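PDB 6M40: NS3-like protein from Alongshan virus, which probably unwinds RNA using the energy of ATP hydrolysis, this chain being the helicase part of a longer viral protein. Local coordinates for residues H273-T281 / H324-E332. Numbering follows the deposited sequence.
Sequences HYLVTAVGT and HPDSVTLLE
The carbonyl O of Tyr-274 accepts the backbone N-H of Val-328 at 3.1 Å, an almost linear bond (179° at the hydrogen) whose donor stands tilted from the carbonyl plane. Two residues further on, Val-276 N donates to Asp-326 O, also at 3.1 Å. Together the two bonds make a single antiparallel beta bridge, with Leu-275 and Ser-327 as its non-hydrogen-bonded pair, CA to CA 4.4 Å. Ser-327 is also the N-cap of helix 328-339, so the bridge ends where the helix begins.

On one flank, Leu-275 CD2 sits over a face of the His-324 imidazole, 4.0 Å from its centroid and 26° off the normal, a CH-pi contact; Pro-325 CD covers the opposite face. A weak bond from Asp-326 N to His-324 ND1 ties the ring to its own loop. On the other, Val-276 chi1 of -176° sets CG1 anti to the backbone N, and CG2 meets Leu-331 CD2 at 3.8 Å; Val-328 CG1 reaches Tyr-274 CB at 3.6 Å. Val-351 and Ala-354 of helix 349-357 pack on Val-276.

Strand 264-276 and antiparallel strand 281-287 form a beta-hairpin that, as in flaviviral NS3 helicases, projects from the second RecA-like domain onto the C-terminal helical domain.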
# COMPACT_ATOMS: atom_id res chain seq x y z
N HIS A 273 1.45 -5.71 11.55
CA HIS A 273 0.02 -5.58 11.32
C HIS A 273 -0.70 -5.22 12.61
O HIS A 273 -0.20 -5.44 13.72
CB HIS A 273 -0.59 -6.89 10.81
CG HIS A 273 -0.10 -7.34 9.48
ND1 HIS A 273 0.95 -8.22 9.34
CD2 HIS A 273 -0.53 -7.07 8.23
CE1 HIS A 273 1.16 -8.46 8.05
NE2 HIS A 273 0.27 -7.77 7.36
N TYR A 274 -1.90 -4.67 12.45
CA TYR A 274 -2.95 -4.79 13.45
C TYR A 274 -3.91 -5.88 12.97
O TYR A 274 -4.19 -5.99 11.77
CB TYR A 274 -3.68 -3.47 13.66
CG TYR A 274 -2.94 -2.51 14.59
CD1 TYR A 274 -2.97 -2.70 15.96
CD2 TYR A 274 -2.22 -1.43 14.09
CE1 TYR A 274 -2.31 -1.83 16.82
CE2 TYR A 274 -1.55 -0.56 14.94
CZ TYR A 274 -1.60 -0.77 16.30
OH TYR A 274 -0.94 0.08 17.16
N LEU A 275 -4.38 -6.71 13.90
CA LEU A 275 -5.19 -7.89 13.58
C LEU A 275 -6.46 -7.88 14.41
O LEU A 275 -6.48 -7.39 15.54
CB LEU A 275 -4.40 -9.20 13.84
CG LEU A 275 -3.13 -9.39 13.02
CD1 LEU A 275 -2.28 -10.60 13.42
CD2 LEU A 275 -3.51 -9.49 11.54
N VAL A 276 -7.53 -8.45 13.85
CA VAL A 276 -8.82 -8.52 14.54
C VAL A 276 -8.81 -9.73 15.47
O VAL A 276 -8.53 -10.86 15.04
CB VAL A 276 -9.98 -8.61 13.54
CG1 VAL A 276 -11.30 -8.60 14.28
CG2 VAL A 276 -9.92 -7.49 12.52
N THR A 277 -9.16 -9.52 16.74
CA THR A 277 -8.97 -10.53 17.77
C THR A 277 -10.27 -10.99 18.43
O THR A 277 -10.21 -11.77 19.38
CB THR A 277 -8.02 -10.02 18.86
OG1 THR A 277 -8.70 -9.06 19.67
CG2 THR A 277 -6.80 -9.38 18.24
N ALA A 278 -11.43 -10.50 17.99
CA ALA A 278 -12.73 -10.91 18.51
C ALA A 278 -13.18 -10.06 19.70
O ALA A 278 -14.36 -10.05 20.04
CB ALA A 278 -12.76 -12.39 18.89
N VAL A 279 -12.24 -9.39 20.37
CA VAL A 279 -12.57 -8.34 21.32
C VAL A 279 -12.27 -6.96 20.76
O VAL A 279 -12.56 -5.96 21.42
CB VAL A 279 -11.84 -8.52 22.66
CG1 VAL A 279 -12.73 -8.07 23.82
CG2 VAL A 279 -11.38 -9.95 22.84
N GLY A 280 -11.70 -6.89 19.57
CA GLY A 280 -11.22 -5.64 19.02
C GLY A 280 -10.04 -5.89 18.10
O GLY A 280 -10.07 -6.83 17.28
N THR A 281 -9.00 -5.08 18.23
CA THR A 281 -7.77 -5.27 17.47
C THR A 281 -6.57 -5.24 18.41
O THR A 281 -6.61 -4.62 19.48
CB THR A 281 -7.55 -4.20 16.39
OG1 THR A 281 -7.24 -2.94 17.01
CG2 THR A 281 -8.76 -4.04 15.49
N HIS A 324 -2.80 -11.02 5.30
CA HIS A 324 -2.96 -11.93 6.42
C HIS A 324 -4.45 -12.16 6.66
O HIS A 324 -5.24 -11.21 6.60
CB HIS A 324 -2.31 -11.36 7.68
CG HIS A 324 -2.41 -12.26 8.87
ND1 HIS A 324 -3.60 -12.50 9.51
CD2 HIS A 324 -1.47 -12.99 9.53
CE1 HIS A 324 -3.40 -13.32 10.52
NE2 HIS A 324 -2.12 -13.64 10.55
N PRO A 325 -4.87 -13.40 6.94
CA PRO A 325 -6.29 -13.74 6.85
C PRO A 325 -7.24 -12.84 7.63
O PRO A 325 -8.38 -12.65 7.18
CB PRO A 325 -6.34 -15.19 7.38
CG PRO A 325 -4.92 -15.49 7.90
CD PRO A 325 -4.02 -14.59 7.14
N ASP A 326 -6.85 -12.30 8.78
CA ASP A 326 -7.74 -11.43 9.53
C ASP A 326 -6.98 -10.18 9.96
O ASP A 326 -6.87 -9.85 11.14
CB ASP A 326 -8.37 -12.17 10.72
CG ASP A 326 -7.39 -13.05 11.44
OD1 ASP A 326 -6.27 -12.57 11.72
OD2 ASP A 326 -7.73 -14.20 11.75
N SER A 327 -6.45 -9.47 8.97
CA SER A 327 -5.87 -8.16 9.20
C SER A 327 -6.96 -7.09 9.19
O SER A 327 -7.94 -7.17 8.45
CB SER A 327 -4.81 -7.83 8.15
OG SER A 327 -5.39 -7.53 6.89
N VAL A 328 -6.79 -6.10 10.06
CA VAL A 328 -7.81 -5.08 10.19
C VAL A 328 -8.00 -4.26 8.92
O VAL A 328 -9.05 -3.63 8.76
CB VAL A 328 -7.51 -4.13 11.37
CG1 VAL A 328 -6.23 -3.36 11.12
CG2 VAL A 328 -8.68 -3.18 11.59
N THR A 329 -7.02 -4.25 8.02
CA THR A 329 -7.28 -3.64 6.72
C THR A 329 -8.29 -4.44 5.93
O THR A 329 -9.09 -3.87 5.19
CB THR A 329 -5.99 -3.49 5.92
OG1 THR A 329 -5.25 -4.71 5.93
CG2 THR A 329 -5.13 -2.36 6.48
N LEU A 330 -8.30 -5.76 6.12
CA LEU A 330 -9.30 -6.57 5.43
C LEU A 330 -10.67 -6.41 6.09
O LEU A 330 -11.70 -6.60 5.43
CB LEU A 330 -8.85 -8.03 5.43
CG LEU A 330 -9.32 -8.92 4.28
CD1 LEU A 330 -9.12 -8.29 2.90
CD2 LEU A 330 -8.56 -10.23 4.36
N LEU A 331 -10.70 -6.04 7.37
CA LEU A 331 -11.97 -5.72 8.01
C LEU A 331 -12.54 -4.41 7.47
O LEU A 331 -13.70 -4.36 7.04
CB LEU A 331 -11.80 -5.65 9.53
CG LEU A 331 -12.96 -5.05 10.32
CD1 LEU A 331 -14.23 -5.89 10.17
CD2 LEU A 331 -12.59 -4.91 11.79
N GLU A 332 -11.75 -3.33 7.48
CA GLU A 332 -12.29 -2.04 7.05
C GLU A 332 -12.68 -2.07 5.58
O GLU A 332 -13.66 -1.44 5.19
CB GLU A 332 -11.28 -0.92 7.33
CG GLU A 332 -10.70 -0.98 8.75
CD GLU A 332 -10.19 0.34 9.30
OE1 GLU A 332 -9.34 0.98 8.66
OE2 GLU A 332 -10.63 0.71 10.41